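Local coordinates for protein putative isocitrate dehydrogenase, NAD-dependent (Methylococcus capsulatus, PDB 6LKY) that probably catalyses the NAD-dependent oxidative decarboxylation of isocitrate with the help of magnesium, as a member of the isocitrate and isopropylmalate dehydrogenase family, at residues 22-27 / 31-36. The protein carries 1 engineered substitution. Numbering follows the deposited sequence.
Sequences KVIEAT and VQWDTQ
Glu25 and Val31 bring the two backbones nearest, their CA atoms 7.7 Å apart, where the C-terminal part of helix 13-26 packs against strand 31-35. The axes of helix 22-26 and strand 31-35 run nearly antiparallel, at 158°, and approach to 10.9 Å at their closest, as expected inside the beta-alpha-beta unit whose first strand, 2-7, pairs with 31-35. Trp33 contributes the largest share of the contact. Its indole NE1 gives a hydrogen bond to Glu25 OE2 at 3.2 Å; the acceptor lies in the ring plane but is met from above the carboxylate, and the N-H...O angle of 146° is bent. Glu25, exposed and extended beyond CG, is long enough to bring its carboxylate there. At the benzo end, Ile24 CD1 reaches the ring edge at CH2, 3.9 Å away, while one face of the indole is covered by Val31 CG1. Branched Ile24 and Val31 suit the apolar seam because each puts a methyl into it, CG2 to CG2 at 4.1 Å; Met287 of helix 278-290 touches both Ile24 and Trp33. A leucine in place of Trp33 would probably leave Glu25 without its N-H donor and open a gap beside Ile24. An indole thus joins apolar packing to a carboxylate near the surface.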
loop_
_atom_site.group_PDB
_atom_site.type_symbol
_atom_site.label_atom_id
_atom_site.label_comp_id
_atom_site.label_asym_id
_atom_site.label_seq_id
_atom_site.Cartn_x
_atom_site.Cartn_y
_atom_site.Cartn_z
ATOM N N LYS A 22 -7.493 32.011 6.879
ATOM C CA LYS A 22 -8.016 33.137 6.114
ATOM C C LYS A 22 -9.259 32.720 5.347
ATOM O O LYS A 22 -10.306 33.385 5.425
ATOM C CB LYS A 22 -6.940 33.678 5.171
ATOM C CG LYS A 22 -5.819 34.455 5.869
ATOM C CD LYS A 22 -4.964 35.204 4.845
ATOM C CE LYS A 22 -3.469 35.148 5.168
ATOM N NZ LYS A 22 -3.081 35.972 6.349
ATOM N N VAL A 23 -9.198 31.551 4.704
ATOM C CA VAL A 23 -10.330 31.092 3.908
ATOM C C VAL A 23 -11.539 30.884 4.799
ATOM O O VAL A 23 -12.654 31.317 4.471
ATOM C CB VAL A 23 -9.957 29.812 3.140
ATOM C CG1 VAL A 23 -11.200 29.108 2.633
ATOM C CG2 VAL A 23 -9.016 30.150 1.987
ATOM N N ILE A 24 -11.329 30.291 5.977
ATOM C CA ILE A 24 -12.458 30.086 6.875
ATOM C C ILE A 24 -13.065 31.432 7.248
ATOM O O ILE A 24 -14.286 31.630 7.165
ATOM C CB ILE A 24 -12.025 29.281 8.115
ATOM C CG1 ILE A 24 -11.758 27.814 7.730
ATOM C CG2 ILE A 24 -13.079 29.370 9.214
ATOM C CD1 ILE A 24 -10.946 27.042 8.769
ATOM N N GLU A 25 -12.216 32.408 7.578
ATOM C CA GLU A 25 -12.766 33.685 8.000
ATOM C C GLU A 25 -13.441 34.388 6.838
ATOM O O GLU A 25 -14.404 35.133 7.050
ATOM C CB GLU A 25 -11.680 34.542 8.649
ATOM C CG GLU A 25 -11.538 34.223 10.145
ATOM C CD GLU A 25 -10.209 34.657 10.737
ATOM O OE1 GLU A 25 -9.380 35.217 9.987
ATOM O OE2 GLU A 25 -9.993 34.424 11.951
ATOM N N ALA A 26 -12.997 34.116 5.604
ATOM C CA ALA A 26 -13.647 34.737 4.461
ATOM C C ALA A 26 -15.101 34.304 4.324
ATOM O O ALA A 26 -15.885 35.023 3.701
ATOM C CB ALA A 26 -12.882 34.436 3.176
ATOM N N THR A 27 -15.482 33.157 4.900
ATOM C CA THR A 27 -16.863 32.695 4.785
ATOM C C THR A 27 -17.812 33.438 5.713
ATOM O O THR A 27 -19.031 33.326 5.544
ATOM C CB THR A 27 -16.972 31.201 5.103
ATOM O OG1 THR A 27 -16.656 31.000 6.486
ATOM C CG2 THR A 27 -16.032 30.381 4.238
ATOM N N VAL A 31 -15.199 32.335 14.558
ATOM C CA VAL A 31 -14.297 31.410 15.234
ATOM C C VAL A 31 -13.444 32.171 16.236
ATOM O O VAL A 31 -12.733 33.112 15.863
ATOM C CB VAL A 31 -13.385 30.660 14.248
ATOM C CG1 VAL A 31 -12.596 29.595 14.994
ATOM C CG2 VAL A 31 -14.192 30.059 13.104
ATOM N N GLN A 32 -13.480 31.739 17.494
ATOM C CA GLN A 32 -12.454 32.096 18.469
ATOM C C GLN A 32 -11.366 31.019 18.419
ATOM O O GLN A 32 -11.555 29.911 18.925
ATOM C CB GLN A 32 -13.064 32.222 19.860
ATOM C CG GLN A 32 -12.114 32.796 20.913
ATOM C CD GLN A 32 -12.641 32.627 22.329
ATOM O OE1 GLN A 32 -13.849 32.521 22.544
ATOM N NE2 GLN A 32 -11.734 32.588 23.301
ATOM N N TRP A 33 -10.225 31.328 17.801
ATOM C CA TRP A 33 -9.117 30.375 17.743
ATOM C C TRP A 33 -8.355 30.327 19.066
ATOM O O TRP A 33 -7.962 31.364 19.612
ATOM C CB TRP A 33 -8.148 30.723 16.618
ATOM C CG TRP A 33 -8.752 30.772 15.276
ATOM C CD1 TRP A 33 -9.030 31.892 14.547
ATOM C CD2 TRP A 33 -9.153 29.658 14.470
ATOM N NE1 TRP A 33 -9.582 31.547 13.340
ATOM C CE2 TRP A 33 -9.673 30.182 13.265
ATOM C CE3 TRP A 33 -9.133 28.267 14.652
ATOM C CZ2 TRP A 33 -10.172 29.367 12.244
ATOM C CZ3 TRP A 33 -9.626 27.456 13.634
ATOM C CH2 TRP A 33 -10.140 28.011 12.446
ATOM N N ASP A 34 -8.117 29.117 19.555
ATOM C CA ASP A 34 -7.345 28.858 20.769
ATOM C C ASP A 34 -6.020 28.226 20.336
ATOM O O ASP A 34 -5.914 27.007 20.194
ATOM C CB ASP A 34 -8.143 27.956 21.698
ATOM C CG ASP A 34 -7.480 27.755 23.034
ATOM O OD1 ASP A 34 -6.349 28.258 23.229
ATOM O OD2 ASP A 34 -8.099 27.082 23.887
ATOM N N THR A 35 -5.015 29.069 20.110
ATOM C CA THR A 35 -3.754 28.616 19.539
ATOM C C THR A 35 -2.930 27.847 20.566
ATOM O O THR A 35 -2.672 28.339 21.671
ATOM C CB THR A 35 -2.962 29.807 19.006
ATOM O OG1 THR A 35 -3.687 30.389 17.921
ATOM C CG2 THR A 35 -1.588 29.363 18.499
ATOM N N GLN A 36 -2.508 26.638 20.184
ATOM C CA GLN A 36 -1.718 25.755 21.033
ATOM C C GLN A 36 -0.593 25.148 20.204
ATOM O O GLN A 36 -0.643 25.144 18.973
ATOM C CB GLN A 36 -2.586 24.645 21.639
ATOM C CG GLN A 36 -3.750 25.138 22.432
ATOM C CD GLN A 36 -3.326 25.739 23.749
ATOM O OE1 GLN A 36 -2.197 25.539 24.200
ATOM N NE2 GLN A 36 -4.233 26.482 24.378
#